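Local coordinates for protein putative methyltransferase (PDB 3LL7) that probably transfers a methyl group to a substrate not yet identified, most likely with S-adenosylmethionine as the donor, at residues I167-A172 against S203-K208; Y182-C187 against A207-M212; H224-H229 against L241-L246; V256-I261 against F272-E277. All blocks are in the same frame, centred on the assembly; numbering follows the deposited sequence. Where two conformers were deposited one is given.

Interaction 1 of 4, residues I167-A172 against S203-K208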
loop_
_atom_site.group_PDB
_atom_site.type_symbol
_atom_site.label_atom_id
_atom_site.label_comp_id
_atom_site.label_asym_id
_atom_site.label_seq_id
_atom_site.Cartn_x
_atom_site.Cartn_y
_atom_site.Cartn_z
ATOM N N ILE A 167 -9.481 -8.783 14.962
ATOM C CA ILE A 167 -10.293 -7.613 14.686
ATOM C C ILE A 167 -9.489 -6.701 13.755
ATOM O O ILE A 167 -8.376 -6.263 14.096
ATOM C CB ILE A 167 -10.722 -6.867 15.980
ATOM C CG1 ILE A 167 -11.689 -7.742 16.794
ATOM C CG2 ILE A 167 -11.393 -5.550 15.649
ATOM C CD1 ILE A 167 -12.002 -7.223 18.173
ATOM N N TYR A 168 -10.062 -6.435 12.587
ATOM C CA TYR A 168 -9.421 -5.612 11.564
ATOM C C TYR A 168 -10.094 -4.233 11.484
ATOM O O TYR A 168 -11.329 -4.129 11.546
ATOM C CB TYR A 168 -9.472 -6.342 10.218
ATOM C CG TYR A 168 -8.913 -5.538 9.085
ATOM C CD1 TYR A 168 -7.535 -5.341 8.952
ATOM C CD2 TYR A 168 -9.766 -4.933 8.158
ATOM C CE1 TYR A 168 -7.024 -4.572 7.874
ATOM C CE2 TYR A 168 -9.278 -4.166 7.123
ATOM C CZ TYR A 168 -7.911 -3.983 6.992
ATOM O OH TYR A 168 -7.442 -3.230 5.946
ATOM N N VAL A 169 -9.282 -3.182 11.385
ATOM C CA VAL A 169 -9.788 -1.827 11.285
ATOM C C VAL A 169 -8.964 -1.011 10.278
ATOM O O VAL A 169 -7.738 -1.077 10.257
ATOM C CB VAL A 169 -9.877 -1.159 12.705
ATOM C CG1 VAL A 169 -8.497 -1.100 13.399
ATOM C CG2 VAL A 169 -10.606 0.206 12.676
ATOM N N ASP A 170 -9.658 -0.242 9.456
ATOM C CA ASP A 170 -9.017 0.644 8.474
ATOM C C ASP A 170 -9.631 2.030 8.670
ATOM O O ASP A 170 -10.631 2.363 8.034
ATOM C CB ASP A 170 -9.258 0.071 7.055
ATOM C CG ASP A 170 -8.787 0.992 5.931
ATOM O OD1 ASP A 170 -8.051 1.964 6.197
ATOM O OD2 ASP A 170 -9.187 0.741 4.761
ATOM N N PRO A 171 -9.038 2.838 9.579
ATOM C CA PRO A 171 -9.669 4.107 9.954
ATOM C C PRO A 171 -9.617 5.152 8.843
ATOM O O PRO A 171 -8.801 5.046 7.919
ATOM C CB PRO A 171 -8.869 4.576 11.185
ATOM C CG PRO A 171 -7.652 3.734 11.247
ATOM C CD PRO A 171 -7.935 2.468 10.489
ATOM N N ALA A 172 -10.511 6.135 8.927
ATOM C CA ALA A 172 -10.515 7.270 8.018
ATOM C C ALA A 172 -9.871 8.479 8.710
ATOM O O ALA A 172 -9.666 8.469 9.936
ATOM C CB ALA A 172 -11.950 7.581 7.556
ATOM N N SER A 203 -7.604 -12.210 19.747
ATOM C CA SER A 203 -6.187 -12.551 19.841
ATOM C C SER A 203 -5.332 -11.356 19.427
ATOM O O SER A 203 -4.445 -10.949 20.180
ATOM C CB SER A 203 -5.843 -13.791 19.007
ATOM O OG SER A 203 -6.416 -14.962 19.576
ATOM N N SER A 204 -5.615 -10.793 18.246
ATOM C CA SER A 204 -4.950 -9.578 17.787
ATOM C C SER A 204 -5.897 -8.586 17.127
ATOM O O SER A 204 -6.929 -8.979 16.582
ATOM C CB SER A 204 -3.863 -9.920 16.767
ATOM O OG SER A 204 -2.756 -10.535 17.402
ATOM N N ILE A 205 -5.535 -7.308 17.187
ATOM C CA ILE A 205 -6.123 -6.295 16.316
ATOM C C ILE A 205 -5.112 -5.971 15.219
ATOM O O ILE A 205 -3.925 -5.755 15.520
ATOM C CB ILE A 205 -6.435 -4.987 17.051
ATOM C CG1 ILE A 205 -7.586 -5.190 18.067
ATOM C CG2 ILE A 205 -6.821 -3.885 16.056
ATOM C CD1 ILE A 205 -7.739 -4.027 19.017
ATOM N N LEU A 206 -5.597 -5.914 13.980
ATOM C CA LEU A 206 -4.761 -5.547 12.807
ATOM C C LEU A 206 -5.339 -4.243 12.257
ATOM O O LEU A 206 -6.526 -4.205 11.894
ATOM C CB LEU A 206 -4.829 -6.637 11.736
ATOM C CG LEU A 206 -3.940 -6.439 10.488
ATOM C CD1 LEU A 206 -2.430 -6.416 10.856
ATOM C CD2 LEU A 206 -4.246 -7.477 9.402
ATOM N N ALA A 207 -4.541 -3.183 12.269
ATOM C CA ALA A 207 -4.977 -1.872 11.804
ATOM C C ALA A 207 -4.211 -1.509 10.552
ATOM O O ALA A 207 -2.977 -1.640 10.509
ATOM C CB ALA A 207 -4.742 -0.817 12.872
ATOM N N LYS A 208 -4.948 -1.072 9.535
ATOM C CA LYS A 208 -4.336 -0.598 8.303
ATOM C C LYS A 208 -4.305 0.904 8.351
ATOM O O LYS A 208 -5.346 1.548 8.494
ATOM C CB LYS A 208 -5.161 -1.036 7.090
ATOM C CG LYS A 208 -4.633 -0.429 5.778
ATOM C CD LYS A 208 -5.647 -0.733 4.668
ATOM C CE LYS A 208 -5.859 0.427 3.755
ATOM N NZ LYS A 208 -6.932 0.075 2.780
HETATM O O HOH W 1 -6.277 3.938 7.564
#
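Ile167 and Ile205, Tyr168 and Leu206, and Val169 and Ala207 pair across two parallel strands whose axes approach to 4.7 Å at an angle of 16°. Four backbone bonds join them: Ile167 N gives to Ser204 O, Leu206 N to Ile167 O at 2.8 Å, Val169 N to Leu206 O and Lys208 N to Val169 O. Leu206 O also receives a CA-H contact from Tyr168 CA at 3.2 Å. Outside the pair, Asp170 N gives to Thr101 OG1, and Ser204 OG is bonded to Arg243 NH2.

On one face, Tyr168 CD1 meets Leu206 CD2 at 3.9 Å, and the phenol oxygen Tyr168 OH reaches Lys208 CD at 3.3 Å, touching the aliphatic part of the lysine; its hydrogen bond goes to Asp107. With CG anti to the backbone N (chi1 174°), the Lys208 chain runs alongside Asp170, and NZ meets Asp170 OD2 in a 3.1 Å salt bridge, approaching from 55° above the carboxylate plane. The ammonium also bonds to Ser79 OG, and Asp107 is a long, weak ion partner. A water 2.7 Å from Lys208 O lies within donating distance of Pro171 O too, with more acceptors nearby than protons.

Asp170 sits just past the regular strand 167-169 with an ethanediol beside it, consistent with a pocket where Rossmann-fold methyltransferases place their ligands. On the opposite face, Val169 CG1 packs on Ala207 CB at 3.8 Å. Helix 191-198 covers that face through Leu191, Leu194 and Leu198, while strands 96-99 and 236-244 flank the pair in the sheet.

Interaction 2 of 4, residues Y182-C187 against A207-M212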
loop_
_atom_site.group_PDB
_atom_site.type_symbol
_atom_site.label_atom_id
_atom_site.label_comp_id
_atom_site.label_asym_id
_atom_site.label_seq_id
_atom_site.Cartn_x
_atom_site.Cartn_y
_atom_site.Cartn_z
ATOM N N TYR A 182 -0.905 13.933 8.811
ATOM C CA TYR A 182 -1.795 12.853 9.249
ATOM C C TYR A 182 -1.195 12.163 10.480
ATOM O O TYR A 182 -0.195 11.449 10.387
ATOM C CB TYR A 182 -2.065 11.853 8.108
ATOM C CG TYR A 182 -3.235 10.884 8.336
ATOM C CD1 TYR A 182 -3.800 10.691 9.612
ATOM C CD2 TYR A 182 -3.760 10.127 7.274
ATOM C CE1 TYR A 182 -4.863 9.779 9.821
ATOM C CE2 TYR A 182 -4.822 9.216 7.474
ATOM C CZ TYR A 182 -5.362 9.050 8.747
ATOM O OH TYR A 182 -6.400 8.162 8.947
ATOM N N ALA A 183 -1.817 12.403 11.632
ATOM C CA ALA A 183 -1.372 11.848 12.908
ATOM C C ALA A 183 -2.307 10.750 13.404
ATOM O O ALA A 183 -3.494 10.717 13.059
ATOM C CB ALA A 183 -1.256 12.956 13.958
ATOM N N ILE A 184 -1.753 9.859 14.224
ATOM C CA ILE A 184 -2.496 8.784 14.879
ATOM C C ILE A 184 -3.699 9.297 15.689
ATOM O O ILE A 184 -4.695 8.584 15.850
ATOM C CB ILE A 184 -1.544 7.958 15.791
ATOM C CG1 ILE A 184 -2.017 6.505 15.924
ATOM C CG2 ILE A 184 -1.335 8.668 17.147
ATOM C CD1 ILE A 184 -1.813 5.667 14.637
ATOM N N ALA A 185 -3.600 10.533 16.183
ATOM C CA ALA A 185 -4.688 11.188 16.915
ATOM C C ALA A 185 -5.889 11.491 16.017
ATOM O O ALA A 185 -6.998 11.655 16.509
ATOM C CB ALA A 185 -4.182 12.471 17.598
ATOM N N ASP A 186 -5.661 11.535 14.702
ATOM C CA ASP A 186 -6.699 11.905 13.729
ATOM C C ASP A 186 -7.527 10.717 13.236
ATOM O O ASP A 186 -8.475 10.906 12.467
ATOM C CB ASP A 186 -6.080 12.619 12.521
ATOM C CG ASP A 186 -5.246 13.825 12.911
ATOM O OD1 ASP A 186 -5.627 14.544 13.860
ATOM O OD2 ASP A 186 -4.200 14.044 12.262
ATOM N N CYS A 187 -7.172 9.510 13.675
ATOM C CA CYS A 187 -7.849 8.289 13.220
ATOM C C CYS A 187 -9.311 8.218 13.645
ATOM O O CYS A 187 -9.650 8.464 14.805
ATOM C CB CYS A 187 -7.099 7.036 13.676
ATOM S SG CYS A 187 -5.603 6.722 12.705
ATOM N N ALA A 207 -4.541 -3.183 12.269
ATOM C CA ALA A 207 -4.977 -1.872 11.804
ATOM C C ALA A 207 -4.211 -1.509 10.552
ATOM O O ALA A 207 -2.977 -1.640 10.509
ATOM C CB ALA A 207 -4.742 -0.817 12.872
ATOM N N LYS A 208 -4.948 -1.072 9.535
ATOM C CA LYS A 208 -4.336 -0.598 8.303
ATOM C C LYS A 208 -4.305 0.904 8.351
ATOM O O LYS A 208 -5.346 1.548 8.494
ATOM C CB LYS A 208 -5.161 -1.036 7.090
ATOM C CG LYS A 208 -4.633 -0.429 5.778
ATOM C CD LYS A 208 -5.647 -0.733 4.668
ATOM C CE LYS A 208 -5.859 0.427 3.755
ATOM N NZ LYS A 208 -6.932 0.075 2.780
ATOM N N LEU A 209 -3.111 1.471 8.213
ATOM C CA LEU A 209 -2.917 2.905 8.380
ATOM C C LEU A 209 -2.409 3.547 7.104
ATOM O O LEU A 209 -1.778 2.891 6.272
ATOM C CB LEU A 209 -1.934 3.172 9.514
ATOM C CG LEU A 209 -2.265 2.596 10.889
ATOM C CD1 LEU A 209 -1.074 2.808 11.825
ATOM C CD2 LEU A 209 -3.523 3.241 11.457
ATOM N N SER A 210 -2.703 4.845 6.940
ATOM C CA SER A 210 -2.202 5.602 5.791
ATOM C C SER A 210 -0.676 5.614 5.699
ATOM O O SER A 210 -0.013 5.745 6.715
ATOM C CB SER A 210 -2.672 7.050 5.890
ATOM O OG SER A 210 -1.996 7.831 4.922
ATOM N N PRO A 211 -0.113 5.528 4.475
ATOM C CA PRO A 211 1.335 5.726 4.333
ATOM C C PRO A 211 1.846 7.130 4.760
ATOM O O PRO A 211 3.052 7.338 4.809
ATOM C CB PRO A 211 1.598 5.493 2.831
ATOM C CG PRO A 211 0.374 5.055 2.238
ATOM C CD PRO A 211 -0.779 5.371 3.166
HETATM N N MSE A 212 0.944 8.058 5.070
HETATM C CA MSE A 212 1.348 9.401 5.497
HETATM C C MSE A 212 1.595 9.502 7.003
HETATM O O MSE A 212 2.129 10.506 7.473
HETATM C CB MSE A 212 0.314 10.450 5.063
HETATM C CG MSE A 212 0.094 10.509 3.560
HETATM SE SE MSE A 212 1.734 10.916 2.599
HETATM C CE MSE A 212 1.812 12.848 2.898
HETATM O O HOH W 2 -4.835 5.871 8.816
#
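Tyr182 lays its ring beside Ser210, and Ile184 and Cys187 touch Leu209, where the loop after strand 166-173 meets the C-terminal end of strand 204-209. Two local motifs shape the partners: a short 3-10 segment, 184-186, and an ST turn in which Ser210 OG accepts from Met212 N at 3.0 Å. The loop is braced internally, since Asp186 OD2 accepts from Ala183 N while Asp186 N gives to Ala183 O.

The tight part is Tyr182 on Ser210. A chi1 of -166° sends the ring off on the side of CB remote from the tyrosine's own backbone N and across to the serine, where CE2 approaches Ser210 CB to 3.4 Å, obliquely to the ring.

The Leu209 end is buried but lightly touching. Leu209 divides its branches, sending CD1 to Ile184 CD1 at 4.1 Å and CD2 to Cys187 SG at 4.2 Å. Ile184 and Leu209 also share Thr218 of helix 215-221, which closes this side of the contact.

The loose side lies at Met212. Tyr182 CB touches Met212 CB at 4.1 Å, after which the exposed selenomethionine chain, bent at two torsions, leads away from the loop. Well away from it, at the phenol end of the ring and close to Leu209 and Cys187, solvent bridges the segments: one water accepts from Ser210 N at 3.0 Å and lies 2.8 Å from Tyr182 OH.

Interaction 3 of 4, residues H224-H229 against L241-L246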
loop_
_atom_site.group_PDB
_atom_site.type_symbol
_atom_site.label_atom_id
_atom_site.label_comp_id
_atom_site.label_asym_id
_atom_site.label_seq_id
_atom_site.Cartn_x
_atom_site.Cartn_y
_atom_site.Cartn_z
ATOM N N HIS A 224 0.709 -2.066 23.050
ATOM C CA HIS A 224 0.646 -3.509 22.781
ATOM C C HIS A 224 0.940 -3.903 21.349
ATOM O O HIS A 224 0.587 -5.008 20.929
ATOM C CB HIS A 224 -0.698 -4.112 23.234
ATOM C CG HIS A 224 -0.936 -3.957 24.702
ATOM N ND1 HIS A 224 -0.208 -4.647 25.646
ATOM C CD2 HIS A 224 -1.792 -3.164 25.388
ATOM C CE1 HIS A 224 -0.619 -4.299 26.855
ATOM N NE2 HIS A 224 -1.581 -3.403 26.725
ATOM N N VAL A 225 1.630 -3.018 20.629
ATOM C CA VAL A 225 2.048 -3.280 19.245
ATOM C C VAL A 225 3.084 -4.400 19.229
ATOM O O VAL A 225 4.037 -4.377 20.003
ATOM C CB VAL A 225 2.620 -2.008 18.588
ATOM C CG1 VAL A 225 3.236 -2.331 17.215
ATOM C CG2 VAL A 225 1.528 -0.970 18.417
ATOM N N GLN A 226 2.883 -5.376 18.346
ATOM C CA GLN A 226 3.783 -6.519 18.221
ATOM C C GLN A 226 4.663 -6.477 16.978
ATOM O O GLN A 226 5.738 -7.056 16.967
ATOM C CB GLN A 226 2.983 -7.815 18.205
ATOM C CG GLN A 226 2.256 -8.082 19.539
ATOM C CD GLN A 226 3.207 -8.218 20.712
ATOM O OE1 GLN A 226 4.214 -8.934 20.644
ATOM N NE2 GLN A 226 2.892 -7.524 21.805
ATOM N N GLU A 227 4.172 -5.826 15.929
ATOM C CA GLU A 227 4.902 -5.693 14.657
ATOM C C GLU A 227 4.287 -4.573 13.831
ATOM O O GLU A 227 3.086 -4.320 13.934
ATOM C CB GLU A 227 4.921 -7.016 13.859
ATOM C CG GLU A 227 3.539 -7.656 13.596
ATOM C CD GLU A 227 3.631 -9.018 12.897
ATOM O OE1 GLU A 227 4.561 -9.254 12.111
ATOM O OE2 GLU A 227 2.768 -9.877 13.150
ATOM N N LEU A 228 5.095 -3.919 12.990
ATOM C CA LEU A 228 4.598 -2.894 12.077
ATOM C C LEU A 228 5.171 -3.215 10.687
ATOM O O LEU A 228 6.368 -3.442 10.542
ATOM C CB LEU A 228 5.029 -1.494 12.579
ATOM C CG LEU A 228 4.493 -0.268 11.829
ATOM C CD1 LEU A 228 4.482 0.977 12.688
ATOM C CD2 LEU A 228 5.338 -0.011 10.518
ATOM N N HIS A 229 4.314 -3.267 9.674
ATOM C CA HIS A 229 4.766 -3.618 8.333
ATOM C C HIS A 229 4.601 -2.395 7.435
ATOM O O HIS A 229 3.520 -1.769 7.431
ATOM C CB HIS A 229 3.915 -4.753 7.765
ATOM C CG HIS A 229 4.152 -6.078 8.429
ATOM N ND1 HIS A 229 4.325 -7.239 7.712
ATOM C CD2 HIS A 229 4.250 -6.422 9.735
ATOM C CE1 HIS A 229 4.522 -8.244 8.547
ATOM N NE2 HIS A 229 4.483 -7.773 9.782
ATOM N N LEU A 241 0.803 -1.552 8.286
ATOM C CA LEU A 241 -0.067 -2.474 8.990
ATOM C C LEU A 241 0.524 -2.657 10.353
ATOM O O LEU A 241 1.735 -2.874 10.492
ATOM C CB LEU A 241 -0.107 -3.800 8.256
ATOM C CG LEU A 241 -0.799 -3.791 6.912
ATOM C CD1 LEU A 241 -0.499 -5.085 6.166
ATOM C CD2 LEU A 241 -2.316 -3.655 7.128
ATOM N N VAL A 242 -0.311 -2.522 11.375
ATOM C CA VAL A 242 0.168 -2.694 12.737
ATOM C C VAL A 242 -0.638 -3.805 13.385
ATOM O O VAL A 242 -1.855 -3.850 13.221
ATOM C CB VAL A 242 -0.030 -1.404 13.526
ATOM C CG1 VAL A 242 0.494 -1.577 14.907
ATOM C CG2 VAL A 242 0.696 -0.237 12.850
ATOM N N ARG A 243 0.031 -4.730 14.071
ATOM C CA ARG A 243 -0.693 -5.738 14.838
ATOM C C ARG A 243 -0.484 -5.508 16.317
ATOM O O ARG A 243 0.660 -5.314 16.755
ATOM C CB ARG A 243 -0.256 -7.144 14.449
ATOM C CG ARG A 243 -1.061 -8.257 15.180
ATOM C CD ARG A 243 -0.679 -9.627 14.654
ATOM N NE ARG A 243 0.694 -9.988 15.006
ATOM C CZ ARG A 243 1.054 -10.482 16.195
ATOM N NH1 ARG A 243 2.326 -10.807 16.431
ATOM N NH2 ARG A 243 0.148 -10.666 17.160
HETATM N N MSE A 244 -1.593 -5.504 17.074
HETATM C CA MSE A 244 -1.584 -5.347 18.536
HETATM C C MSE A 244 -2.166 -6.578 19.198
HETATM O O MSE A 244 -3.065 -7.213 18.654
HETATM C CB MSE A 244 -2.418 -4.148 18.988
HETATM C CG MSE A 244 -1.716 -2.837 18.814
HETATM SE SE MSE A 244 -2.974 -1.394 18.632
HETATM C CE MSE A 244 -3.586 -1.959 16.882
ATOM N N SER A 245 -1.660 -6.915 20.379
ATOM C CA SER A 245 -2.125 -8.093 21.063
ATOM C C SER A 245 -1.763 -7.995 22.539
ATOM O O SER A 245 -0.607 -7.703 22.872
ATOM C CB SER A 245 -1.508 -9.344 20.427
ATOM O OG SER A 245 -1.984 -10.531 21.045
ATOM N N LEU A 246 -2.768 -8.174 23.402
ATOM C CA LEU A 246 -2.577 -8.308 24.875
ATOM C C LEU A 246 -2.046 -9.697 25.214
ATOM O O LEU A 246 -1.621 -9.978 26.346
ATOM C CB LEU A 246 -3.911 -8.131 25.600
ATOM C CG LEU A 246 -4.547 -6.773 25.918
ATOM C CD1 LEU A 246 -5.852 -7.001 26.694
ATOM C CD2 LEU A 246 -3.635 -5.875 26.721
HETATM O O HOH W 3 1.440 -6.335 24.564
#
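Val225 faces Met244 as a non-hydrogen-bonded antiparallel pair, but Glu227 faces Arg243 as a hydrogen-bonded one, so the register slips by one residue and Gln226 and Glu227 together face Arg243 in a beta bulge. Arg243 splits its two backbone bonds between them: its O accepts from Gln226 N at 2.7 Å and its N gives to Glu227 O. Farther along, His229 and Leu241 exchange both backbone bonds.

Glu227 and Arg243 carry the polar face. Glu227 CG stands between its backbone N and carbonyl carbon (chi1 54°), and OE2 meets the guanidinium at its edge and in its plane, the carboxylate plane turned 88° to it. OE2 takes Arg243 NE on its anti lone pair at 2.8 Å, nearly straight at 171°; NH1 adds a weak bond. OE1 accepts from His229 NE2 at 2.8 Å, so each carboxylate oxygen is engaged. His229 ND1 is bonded to Tyr86, and Arg243 NH2 to Glu248 and Ser204. Gln226 CB covers one guanidinium face, 3.5 Å from Arg243 NH1.

The hairpin is consistent with strands six and seven of a class I methyltransferase Rossmann fold, in which the last strand, here 236-244, runs antiparallel between 204-209 and 225-233.

On the apolar face, Val242 splits its methyls: CG1 meets Val225 CG1 at 3.7 Å and CG2 meets Leu228 CG at 3.9 Å, with helix 215-221 packed over them. At the open end Leu246 CD2 sits over the His224 ring, 3.4 Å from its centroid, a CH-pi contact. A water 2.6 Å from His224 ND1 donates to Ser245 O.

Interaction 4 of 4, residues V256-I261 against F272-E277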
loop_
_atom_site.group_PDB
_atom_site.type_symbol
_atom_site.label_atom_id
_atom_site.label_comp_id
_atom_site.label_asym_id
_atom_site.label_seq_id
_atom_site.Cartn_x
_atom_site.Cartn_y
_atom_site.Cartn_z
ATOM N N VAL A 256 10.075 -2.779 18.718
ATOM C CA VAL A 256 9.048 -3.357 17.840
ATOM C C VAL A 256 9.635 -3.721 16.467
ATOM O O VAL A 256 10.240 -2.864 15.814
ATOM C CB VAL A 256 7.844 -2.422 17.681
ATOM C CG1 VAL A 256 6.881 -2.938 16.581
ATOM C CG2 VAL A 256 7.093 -2.323 19.046
ATOM N N PRO A 257 9.456 -4.988 16.021
ATOM C CA PRO A 257 9.909 -5.385 14.684
ATOM C C PRO A 257 9.176 -4.631 13.566
ATOM O O PRO A 257 7.945 -4.666 13.494
ATOM C CB PRO A 257 9.533 -6.875 14.604
ATOM C CG PRO A 257 9.437 -7.328 16.035
ATOM C CD PRO A 257 8.931 -6.136 16.785
ATOM N N ILE A 258 9.947 -3.966 12.711
ATOM C CA ILE A 258 9.442 -3.273 11.532
ATOM C C ILE A 258 9.782 -4.110 10.314
ATOM O O ILE A 258 10.966 -4.434 10.081
ATOM C CB ILE A 258 10.062 -1.870 11.408
ATOM C CG1 ILE A 258 9.765 -1.051 12.693
ATOM C CG2 ILE A 258 9.530 -1.129 10.192
ATOM C CD1 ILE A 258 10.657 0.176 12.835
ATOM N N HIS A 259 8.755 -4.432 9.522
ATOM C CA HIS A 259 8.940 -5.179 8.283
ATOM C C HIS A 259 8.790 -4.250 7.086
ATOM O O HIS A 259 7.717 -3.634 6.906
ATOM C CB HIS A 259 7.850 -6.247 8.137
ATOM C CG HIS A 259 7.914 -7.339 9.153
ATOM N ND1 HIS A 259 8.003 -7.109 10.510
ATOM C CD2 HIS A 259 7.888 -8.682 8.996
ATOM C CE1 HIS A 259 8.024 -8.270 11.147
ATOM N NE2 HIS A 259 7.953 -9.235 10.249
ATOM N N ALA A 260 9.823 -4.181 6.243
ATOM C CA ALA A 260 9.744 -3.351 5.045
ATOM C C ALA A 260 9.647 -4.290 3.887
ATOM O O ALA A 260 10.529 -5.144 3.693
ATOM C CB ALA A 260 10.992 -2.424 4.928
ATOM N N ILE A 261 8.563 -4.179 3.122
ATOM C CA ILE A 261 8.399 -5.141 2.043
ATOM C C ILE A 261 7.932 -4.489 0.765
ATOM O O ILE A 261 7.096 -3.594 0.793
ATOM C CB ILE A 261 7.522 -6.317 2.441
ATOM C CG1 ILE A 261 7.731 -7.499 1.433
ATOM C CG2 ILE A 261 6.090 -5.876 2.605
ATOM C CD1 ILE A 261 7.428 -8.889 2.020
ATOM N N PHE A 272 12.447 -7.117 4.755
ATOM C CA PHE A 272 13.587 -6.620 5.530
ATOM C C PHE A 272 13.058 -6.312 6.928
ATOM O O PHE A 272 12.198 -5.438 7.092
ATOM C CB PHE A 272 14.130 -5.353 4.870
ATOM C CG PHE A 272 15.437 -4.901 5.429
ATOM C CD1 PHE A 272 16.628 -5.266 4.799
ATOM C CD2 PHE A 272 15.480 -4.158 6.602
ATOM C CE1 PHE A 272 17.854 -4.892 5.312
ATOM C CE2 PHE A 272 16.730 -3.761 7.139
ATOM C CZ PHE A 272 17.917 -4.138 6.485
ATOM N N ILE A 273 13.517 -7.041 7.934
ATOM C CA ILE A 273 12.997 -6.828 9.285
ATOM C C ILE A 273 14.086 -6.208 10.161
ATOM O O ILE A 273 15.229 -6.686 10.171
ATOM C CB ILE A 273 12.552 -8.151 9.908
ATOM C CG1 ILE A 273 11.579 -8.910 8.971
ATOM C CG2 ILE A 273 11.949 -7.948 11.319
ATOM C CD1 ILE A 273 11.204 -10.302 9.537
ATOM N N PHE A 274 13.731 -5.148 10.882
ATOM C CA PHE A 274 14.688 -4.485 11.771
ATOM C C PHE A 274 13.924 -3.790 12.910
ATOM O O PHE A 274 12.695 -3.894 12.992
ATOM C CB PHE A 274 15.564 -3.465 10.975
ATOM C CG PHE A 274 14.833 -2.201 10.589
ATOM C CD1 PHE A 274 15.213 -0.974 11.152
ATOM C CD2 PHE A 274 13.755 -2.224 9.663
ATOM C CE1 PHE A 274 14.526 0.205 10.811
ATOM C CE2 PHE A 274 13.068 -1.051 9.348
ATOM C CZ PHE A 274 13.462 0.169 9.940
ATOM N N THR A 275 14.652 -3.085 13.779
ATOM C CA THR A 275 14.040 -2.299 14.853
ATOM C C THR A 275 14.683 -0.931 14.898
ATOM O O THR A 275 15.817 -0.750 14.435
ATOM C CB THR A 275 14.259 -2.946 16.238
ATOM O OG1 THR A 275 15.665 -3.003 16.526
ATOM C CG2 THR A 275 13.663 -4.339 16.282
HETATM N N MSE A 276 13.972 0.040 15.453
HETATM C CA MSE A 276 14.499 1.382 15.549
HETATM C C MSE A 276 15.748 1.390 16.433
HETATM O O MSE A 276 16.681 2.169 16.175
HETATM C CB MSE A 276 13.456 2.353 16.103
HETATM C CG MSE A 276 12.399 2.747 15.070
HETATM SE SE MSE A 276 13.160 3.216 13.314
HETATM C CE MSE A 276 14.331 4.703 13.713
ATOM N N GLU A 277 15.758 0.529 17.458
ATOM C CA GLU A 277 16.910 0.408 18.354
ATOM C C GLU A 277 18.152 0.034 17.551
ATOM O O GLU A 277 19.236 0.590 17.775
ATOM C CB GLU A 277 16.683 -0.642 19.441
ATOM C CG GLU A 277 17.878 -0.809 20.355
ATOM C CD GLU A 277 17.681 -1.869 21.403
ATOM O OE1 GLU A 277 16.947 -2.841 21.164
ATOM O OE2 GLU A 277 18.274 -1.726 22.488
HETATM O O HOH W 4 11.188 -0.516 16.370
#
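Ile258 and Phe274 form the apolar centre of a beta hairpin built from strands 258-263 and 272-274. Ile258 CG2 meets Phe274 CE2 at 3.6 Å, the two side chains crossing at a slant. The first torsion of Phe274, 74°, tucks CG in above its own backbone and swings the CE2 side of the ring toward the isoleucine. Ile258 CD1 reaches on to Met276 CG at 3.8 Å, and helices 299-304 and 307-314 pack against the same face.

Around this centre, Ile258 with Phe274 and Ala260 with Phe272 are hydrogen-bonded pairs, each exchanging two backbone bonds; Ile258 N to Phe274 O is 2.8 Å at 173°. On the reverse face Ile273 CG1 stands 3.9 Å from the centroid of the His259 ring, 17° off its normal, giving a CH-pi contact. The same imidazole stacks with His229, from the preceding hairpin.

The polar edge lies where strand gives way to helix 276-281. Thr275 is its N-cap, with OG1 accepting from Glu278 N. Beside it one water joins the segments, donating to Val256 O at 2.6 Å and accepting from Met276 N at 3.0 Å.

How the interactions relate
From the N terminus, interaction 1 closes the connection from strand 166-173 through helix 191-198 to strand 204-209. Interaction 2 opens within that loop and closes just beyond it, so the two interleave and share Ala207 and Lys208; Pro171 CG packs on Cys187 SG where they meet. Interactions 3 and 4 follow in series, each closing a hairpin. Strand 204-209 passes to interaction 3 through Ile205 O and Met244 N, 2.8 Å apart, and interaction 3 reaches interaction 4 through Leu228 O and His259 N, also 2.8 Å apart. Together they tie five neighbouring strands, from 166-173 to 258-263, and the edge strand 272-274 into one sheet.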